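Local coordinates for protein extracellular sialidase/neuraminidase, putative (Aspergillus fumigatus, PDB 2XZI) that acts as a KDNase of the sialidase family, probably hydrolysing glycosidic bonds of terminal KDN, the deaminated sialic acid, at residues Leu171-Leu175 with Thr176-Trp180. Residues are numbered along the deposited sequence; the frame is centred on the assembly and turned at random. Where two conformers were deposited one is given.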
loop_
_atom_site.group_PDB
_atom_site.type_symbol
_atom_site.label_atom_id
_atom_site.label_comp_id
_atom_site.label_asym_id
_atom_site.label_seq_id
_atom_site.Cartn_x
_atom_site.Cartn_y
_atom_site.Cartn_z
ATOM N N LEU A 171 -16.996 -7.547 -6.834
ATOM C CA LEU A 171 -17.305 -6.521 -7.823
ATOM C C LEU A 171 -16.619 -6.773 -9.156
ATOM O O LEU A 171 -16.611 -5.884 -10.015
ATOM C CB LEU A 171 -16.997 -5.117 -7.293
ATOM C CG LEU A 171 -17.847 -4.633 -6.109
ATOM C CD1 LEU A 171 -17.594 -3.156 -5.818
ATOM C CD2 LEU A 171 -19.337 -4.856 -6.364
ATOM N N THR A 172 -16.099 -7.984 -9.341
ATOM C CA THR A 172 -15.330 -8.352 -10.542
ATOM C C THR A 172 -16.088 -8.074 -11.828
ATOM O O THR A 172 -15.536 -7.466 -12.748
ATOM C CB THR A 172 -14.936 -9.830 -10.503
ATOM O OG1 THR A 172 -14.211 -10.080 -9.299
ATOM C CG2 THR A 172 -14.022 -10.213 -11.666
ATOM N N LYS A 173 -17.350 -8.494 -11.890
ATOM C CA LYS A 173 -18.107 -8.347 -13.132
ATOM C C LYS A 173 -18.399 -6.890 -13.462
ATOM O O LYS A 173 -18.583 -6.553 -14.623
ATOM C CB LYS A 173 -19.407 -9.149 -13.067
ATOM C CG LYS A 173 -19.207 -10.628 -12.986
ATOM C CD LYS A 173 -18.665 -11.210 -14.288
ATOM C CE LYS A 173 -19.624 -10.975 -15.447
ATOM N NZ LYS A 173 -19.393 -11.976 -16.525
ATOM N N GLU A 174 -18.403 -6.043 -12.437
ATOM C CA GLU A 174 -18.717 -4.633 -12.584
ATOM C C GLU A 174 -17.467 -3.785 -12.876
ATOM O O GLU A 174 -17.518 -2.814 -13.647
ATOM C CB GLU A 174 -19.413 -4.138 -11.308
ATOM C CG GLU A 174 -20.846 -4.673 -11.089
ATOM C CD GLU A 174 -20.939 -6.150 -10.670
ATOM O OE1 GLU A 174 -20.003 -6.693 -10.031
ATOM O OE2 GLU A 174 -21.979 -6.777 -10.977
ATOM N N LEU A 175 -16.340 -4.150 -12.256
ATOM C CA LEU A 175 -15.177 -3.259 -12.223
ATOM C C LEU A 175 -13.883 -3.855 -12.748
ATOM O O LEU A 175 -12.840 -3.180 -12.732
ATOM C CB LEU A 175 -14.948 -2.729 -10.790
ATOM C CG LEU A 175 -16.098 -1.924 -10.178
ATOM C CD1 LEU A 175 -15.832 -1.587 -8.727
ATOM C CD2 LEU A 175 -16.391 -0.653 -10.971
ATOM N N THR A 176 -13.940 -5.100 -13.205
ATOM C CA THR A 176 -12.799 -5.700 -13.911
ATOM C C THR A 176 -13.228 -5.993 -15.342
ATOM O O THR A 176 -14.307 -6.551 -15.562
ATOM C CB THR A 176 -12.303 -6.983 -13.224
ATOM O OG1 THR A 176 -12.121 -6.712 -11.826
ATOM C CG2 THR A 176 -10.966 -7.459 -13.824
ATOM N N PRO A 177 -12.396 -5.610 -16.333
ATOM C CA PRO A 177 -12.843 -5.927 -17.701
ATOM C C PRO A 177 -13.017 -7.425 -17.931
ATOM O O PRO A 177 -12.298 -8.255 -17.339
ATOM C CB PRO A 177 -11.707 -5.393 -18.566
ATOM C CG PRO A 177 -11.083 -4.278 -17.720
ATOM C CD PRO A 177 -11.180 -4.772 -16.313
ATOM N N ASP A 178 -13.972 -7.755 -18.800
ATOM C CA ASP A 178 -14.241 -9.142 -19.145
ATOM C C ASP A 178 -13.054 -9.787 -19.871
ATOM O O ASP A 178 -12.312 -9.131 -20.601
ATOM C CB ASP A 178 -15.506 -9.250 -20.012
ATOM C CG ASP A 178 -16.785 -8.933 -19.254
ATOM O OD1 ASP A 178 -16.824 -9.001 -18.004
ATOM O OD2 ASP A 178 -17.799 -8.640 -19.929
ATOM N N GLY A 179 -12.868 -11.079 -19.642
ATOM C CA GLY A 179 -11.777 -11.810 -20.271
ATOM C C GLY A 179 -10.448 -11.705 -19.558
ATOM O O GLY A 179 -9.466 -12.304 -19.986
ATOM N N TRP A 180 -10.393 -10.924 -18.478
ATOM C CA TRP A 180 -9.150 -10.807 -17.724
ATOM C C TRP A 180 -8.856 -12.055 -16.891
ATOM O O TRP A 180 -9.771 -12.757 -16.448
ATOM C CB TRP A 180 -9.178 -9.554 -16.836
ATOM C CG TRP A 180 -8.827 -8.260 -17.563
ATOM C CD1 TRP A 180 -9.042 -7.954 -18.893
ATOM C CD2 TRP A 180 -8.206 -7.114 -16.994
ATOM N NE1 TRP A 180 -8.585 -6.686 -19.174
ATOM C CE2 TRP A 180 -8.052 -6.153 -18.023
ATOM C CE3 TRP A 180 -7.731 -6.805 -15.705
ATOM C CZ2 TRP A 180 -7.474 -4.902 -17.797
ATOM C CZ3 TRP A 180 -7.153 -5.559 -15.488
ATOM C CH2 TRP A 180 -7.037 -4.620 -16.519
HETATM O O HOH W 1 -19.009 -7.953 -16.895
HETATM O O HOH W 2 -16.597 -5.359 -16.375
HETATM O O HOH W 3 -16.732 -12.097 -16.765
#
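Thr176 closes the single helical turn 172-175 by giving its backbone N-H to Thr172 O, an N-to-O distance of 2.9 Å with a bent N-H...O angle of 146°. The two threonine side chains run alongside each other in the same direction, Thr172 CG2 resting 4.0 Å from Thr176 CB. The Thr172 torsion (chi1 -56° to OG1) leaves CG2 anti to the backbone N and facing Thr176. On the solvent side water takes over. One molecule donates to Lys173 O and, at 2.7 Å, to Asp178 OD1; a second joins Lys173 O to Thr176 O. Lys173 curls through its middle torsions and brings NZ to 4.2 Å from Asp178 OD1, too far for a salt bridge, and a third water accepts from NZ and donates weakly to that carboxylate. A type II turn, Pro177 to Trp180, follows, and Pro177 CD sits over one face of the Trp180 ring. Thr172 OG1 is hydrogen-bonded to Asp170 OD1 and to Leu153 N, while Leu175 O accepts a hydrogen bond from Arg205 NE. This helix exit thus bridges two neighbouring antiparallel sheets of the sialidase beta-propeller: Thr172 and Thr176 pack on strand 152-158, Leu175 also on strands 205-210 and 217-222.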